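Local coordinates for E3 ubiquitin-protein ligase HERC2 (Homo sapiens, PDB 4L1M) that probably acts as an E3 ubiquitin ligase, here represented by its first RCC1-like domain, a beta-propeller of the kind that often mediates binding to other proteins, at residues S330-N338 and T350-D361. Residues are numbered along the deposited sequence; the frame is centred on the assembly and turned at random.
Sequences SEVHSWGSN and TKPEPAALPGLD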
loop_
_atom_site.group_PDB
_atom_site.type_symbol
_atom_site.label_atom_id
_atom_site.label_comp_id
_atom_site.label_asym_id
_atom_site.label_seq_id
_atom_site.Cartn_x
_atom_site.Cartn_y
_atom_site.Cartn_z
ATOM N N SER A 330 -14.341 10.058 -10.449
ATOM C CA SER A 330 -14.396 8.628 -10.749
ATOM C C SER A 330 -13.588 8.145 -11.986
ATOM O O SER A 330 -13.836 7.039 -12.493
ATOM C CB SER A 330 -15.867 8.190 -10.866
ATOM O OG SER A 330 -15.974 6.784 -10.747
ATOM N N GLU A 331 -12.661 8.957 -12.485
ATOM C CA GLU A 331 -11.759 8.507 -13.551
ATOM C C GLU A 331 -10.628 7.709 -12.929
ATOM O O GLU A 331 -10.185 8.017 -11.821
ATOM C CB GLU A 331 -11.143 9.686 -14.313
ATOM C CG GLU A 331 -12.101 10.534 -15.118
ATOM C CD GLU A 331 -11.423 11.703 -15.824
ATOM O OE1 GLU A 331 -11.954 12.186 -16.833
ATOM O OE2 GLU A 331 -10.359 12.154 -15.384
ATOM N N VAL A 332 -10.133 6.714 -13.654
ATOM C CA VAL A 332 -8.993 5.924 -13.189
ATOM C C VAL A 332 -7.816 6.085 -14.147
ATOM O O VAL A 332 -7.863 5.626 -15.286
ATOM C CB VAL A 332 -9.363 4.432 -13.077
ATOM C CG1 VAL A 332 -8.225 3.641 -12.453
ATOM C CG2 VAL A 332 -10.640 4.268 -12.258
ATOM N N HIS A 333 -6.755 6.734 -13.674
ATOM C CA HIS A 333 -5.544 7.003 -14.477
ATOM C C HIS A 333 -4.461 6.002 -14.115
ATOM O O HIS A 333 -4.401 5.522 -12.993
ATOM C CB HIS A 333 -5.053 8.404 -14.175
ATOM C CG HIS A 333 -5.988 9.480 -14.637
ATOM N ND1 HIS A 333 -5.637 10.399 -15.604
ATOM C CD2 HIS A 333 -7.259 9.785 -14.273
ATOM C CE1 HIS A 333 -6.652 11.215 -15.822
ATOM N NE2 HIS A 333 -7.652 10.864 -15.030
ATOM N N SER A 334 -3.594 5.690 -15.059
ATOM C CA SER A 334 -2.451 4.831 -14.750
ATOM C C SER A 334 -1.202 5.285 -15.493
ATOM O O SER A 334 -1.283 6.017 -16.466
ATOM C CB SER A 334 -2.757 3.386 -15.115
ATOM O OG SER A 334 -2.667 3.188 -16.518
ATOM N N TRP A 335 -0.054 4.827 -15.024
ATOM C CA TRP A 335 1.236 5.077 -15.687
ATOM C C TRP A 335 2.266 4.083 -15.188
ATOM O O TRP A 335 2.056 3.412 -14.175
ATOM C CB TRP A 335 1.739 6.509 -15.412
ATOM C CG TRP A 335 2.134 6.727 -13.997
ATOM C CD1 TRP A 335 3.354 6.560 -13.477
ATOM C CD2 TRP A 335 1.292 7.156 -12.930
ATOM N NE1 TRP A 335 3.352 6.868 -12.141
ATOM C CE2 TRP A 335 2.086 7.241 -11.785
ATOM C CE3 TRP A 335 -0.057 7.505 -12.837
ATOM C CZ2 TRP A 335 1.583 7.641 -10.550
ATOM C CZ3 TRP A 335 -0.556 7.904 -11.602
ATOM C CH2 TRP A 335 0.268 7.954 -10.474
ATOM N N GLY A 336 3.389 4.025 -15.895
ATOM C CA GLY A 336 4.524 3.230 -15.458
ATOM C C GLY A 336 4.796 2.036 -16.339
ATOM O O GLY A 336 4.567 2.068 -17.551
ATOM N N SER A 337 5.322 0.982 -15.724
ATOM C CA SER A 337 5.813 -0.162 -16.473
ATOM C C SER A 337 4.650 -0.917 -17.092
ATOM O O SER A 337 3.562 -0.979 -16.515
ATOM C CB SER A 337 6.639 -1.076 -15.558
ATOM O OG SER A 337 6.877 -2.338 -16.159
ATOM N N ASN A 338 4.890 -1.486 -18.274
ATOM C CA ASN A 338 3.893 -2.306 -18.955
ATOM C C ASN A 338 4.497 -3.606 -19.500
ATOM O O ASN A 338 4.045 -4.131 -20.526
ATOM C CB ASN A 338 3.233 -1.499 -20.075
ATOM C CG ASN A 338 1.919 -2.106 -20.543
ATOM O OD1 ASN A 338 1.200 -2.725 -19.770
ATOM N ND2 ASN A 338 1.601 -1.920 -21.826
ATOM N N THR A 350 6.125 0.555 -21.890
ATOM C CA THR A 350 5.830 1.507 -20.805
ATOM C C THR A 350 4.703 2.467 -21.182
ATOM O O THR A 350 4.339 2.593 -22.355
ATOM C CB THR A 350 7.069 2.338 -20.364
ATOM O OG1 THR A 350 7.415 3.280 -21.373
ATOM C CG2 THR A 350 8.251 1.454 -20.069
ATOM N N LYS A 351 4.121 3.081 -20.158
ATOM C CA LYS A 351 3.137 4.158 -20.306
ATOM C C LYS A 351 3.736 5.353 -19.577
ATOM O O LYS A 351 3.567 5.488 -18.354
ATOM C CB LYS A 351 1.782 3.757 -19.682
ATOM C CG LYS A 351 0.692 4.813 -19.826
ATOM C CD LYS A 351 -0.627 4.340 -19.222
ATOM C CE LYS A 351 -1.737 5.364 -19.448
ATOM N NZ LYS A 351 -3.051 4.913 -18.909
ATOM N N PRO A 352 4.487 6.197 -20.302
ATOM C CA PRO A 352 5.296 7.260 -19.693
ATOM C C PRO A 352 4.536 8.234 -18.810
ATOM O O PRO A 352 5.009 8.570 -17.724
ATOM C CB PRO A 352 5.873 7.998 -20.911
ATOM C CG PRO A 352 5.952 6.965 -21.967
ATOM C CD PRO A 352 4.749 6.088 -21.754
ATOM N N GLU A 353 3.390 8.699 -19.282
ATOM C CA GLU A 353 2.638 9.698 -18.558
ATOM C C GLU A 353 1.256 9.190 -18.179
ATOM O O GLU A 353 0.717 8.324 -18.856
ATOM C CB GLU A 353 2.512 10.957 -19.389
ATOM C CG GLU A 353 3.849 11.480 -19.856
ATOM C CD GLU A 353 3.917 12.984 -19.735
ATOM O OE1 GLU A 353 4.319 13.622 -20.701
ATOM O OE2 GLU A 353 3.547 13.523 -18.657
ATOM N N PRO A 354 0.683 9.744 -17.095
ATOM C CA PRO A 354 -0.657 9.375 -16.677
ATOM C C PRO A 354 -1.712 9.709 -17.716
ATOM O O PRO A 354 -1.618 10.723 -18.401
ATOM C CB PRO A 354 -0.883 10.209 -15.405
ATOM C CG PRO A 354 0.478 10.636 -14.967
ATOM C CD PRO A 354 1.292 10.745 -16.200
ATOM N N ALA A 355 -2.704 8.847 -17.828
ATOM C CA ALA A 355 -3.816 9.065 -18.746
ATOM C C ALA A 355 -4.968 8.171 -18.316
ATOM O O ALA A 355 -4.748 7.081 -17.791
ATOM C CB ALA A 355 -3.408 8.767 -20.181
ATOM N N ALA A 356 -6.183 8.659 -18.497
ATOM C CA ALA A 356 -7.379 7.939 -18.091
ATOM C C ALA A 356 -7.443 6.632 -18.835
ATOM O O ALA A 356 -7.144 6.586 -20.018
ATOM C CB ALA A 356 -8.623 8.766 -18.385
ATOM N N LEU A 357 -7.788 5.568 -18.125
ATOM C CA LEU A 357 -8.084 4.310 -18.754
ATOM C C LEU A 357 -9.511 4.391 -19.258
ATOM O O LEU A 357 -10.377 4.888 -18.548
ATOM C CB LEU A 357 -7.954 3.175 -17.754
ATOM C CG LEU A 357 -6.527 2.858 -17.319
ATOM C CD1 LEU A 357 -6.513 2.034 -16.046
ATOM C CD2 LEU A 357 -5.776 2.141 -18.432
ATOM N N PRO A 358 -9.754 3.917 -20.488
ATOM C CA PRO A 358 -11.081 3.988 -21.076
ATOM C C PRO A 358 -11.959 2.875 -20.562
ATOM O O PRO A 358 -11.440 1.875 -20.042
ATOM C CB PRO A 358 -10.810 3.803 -22.565
ATOM C CG PRO A 358 -9.611 2.917 -22.600
ATOM C CD PRO A 358 -8.782 3.286 -21.400
ATOM N N GLY A 359 -13.274 3.052 -20.705
ATOM C CA GLY A 359 -14.254 2.104 -20.212
ATOM C C GLY A 359 -14.710 2.324 -18.775
ATOM O O GLY A 359 -15.828 1.935 -18.424
ATOM N N LEU A 360 -13.870 2.956 -17.946
ATOM C CA LEU A 360 -14.058 2.987 -16.484
ATOM C C LEU A 360 -14.762 4.227 -15.904
ATOM O O LEU A 360 -15.245 4.195 -14.750
ATOM C CB LEU A 360 -12.703 2.862 -15.817
ATOM C CG LEU A 360 -11.874 1.628 -16.165
ATOM C CD1 LEU A 360 -10.626 1.562 -15.286
ATOM C CD2 LEU A 360 -12.693 0.348 -16.015
ATOM N N ASP A 361 -14.802 5.308 -16.686
ATOM C CA ASP A 361 -15.432 6.577 -16.265
ATOM C C ASP A 361 -16.893 6.399 -15.826
ATOM O O ASP A 361 -17.375 7.117 -14.960
ATOM C CB ASP A 361 -15.362 7.623 -17.402
ATOM C CG ASP A 361 -13.982 7.688 -18.055
ATOM O OD1 ASP A 361 -13.028 8.231 -17.441
ATOM O OD2 ASP A 361 -13.852 7.173 -19.190
#
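K351 and G336 exchange a reciprocal pair of backbone hydrogen bonds: K351 N gives to G336 O at 2.8 Å, and G336 N gives to K351 O at 2.9 Å. At the other end of the pairing L357 N donates a nearly straight hydrogen bond (175°) to V332 O, 2.8 Å long, while in the middle S334 and A355 are joined more loosely, S334 N to A355 O at 3.3 Å and a weak bond in return. Between the S334–A355 and G336–K351 pairs the register slips by two residues, a beta bulge where the chain turns at E353. The side chain of K351 spans this irregularity. Fully extended from a CG anti to the backbone N (chi1 -179°), it runs alongside the S334 carbonyl to where NZ donates hydrogen bonds to S334 OG and A355 O, each 3.0 Å long. S334 N and K351 NZ approach the A355 carbonyl from opposite faces of its plane, so one oxygen ties backbone to side chain. D345 forms a salt bridge with the same ammonium, and H343 also bonds S334 OG. Further along, A356 CB makes a CH-pi contact over one face of the H333 imidazole, 4.2 Å from its centroid, while E331 OE2 lies in the plane of that ring and accepts from NE2, which comes from above the carboxylate plane; OE2 also forms a salt bridge with K311. P354 lays CB and CG against W335 CE3, and L360 CD1 packs on V332 CB. Strand 354-356 is thus the fourth strand, at one edge of an antiparallel sheet, paired with 332-335, beyond which lie 322-327 and 313-318, an example of how a blade of the RCC1-type seven-bladed beta-propeller is completed.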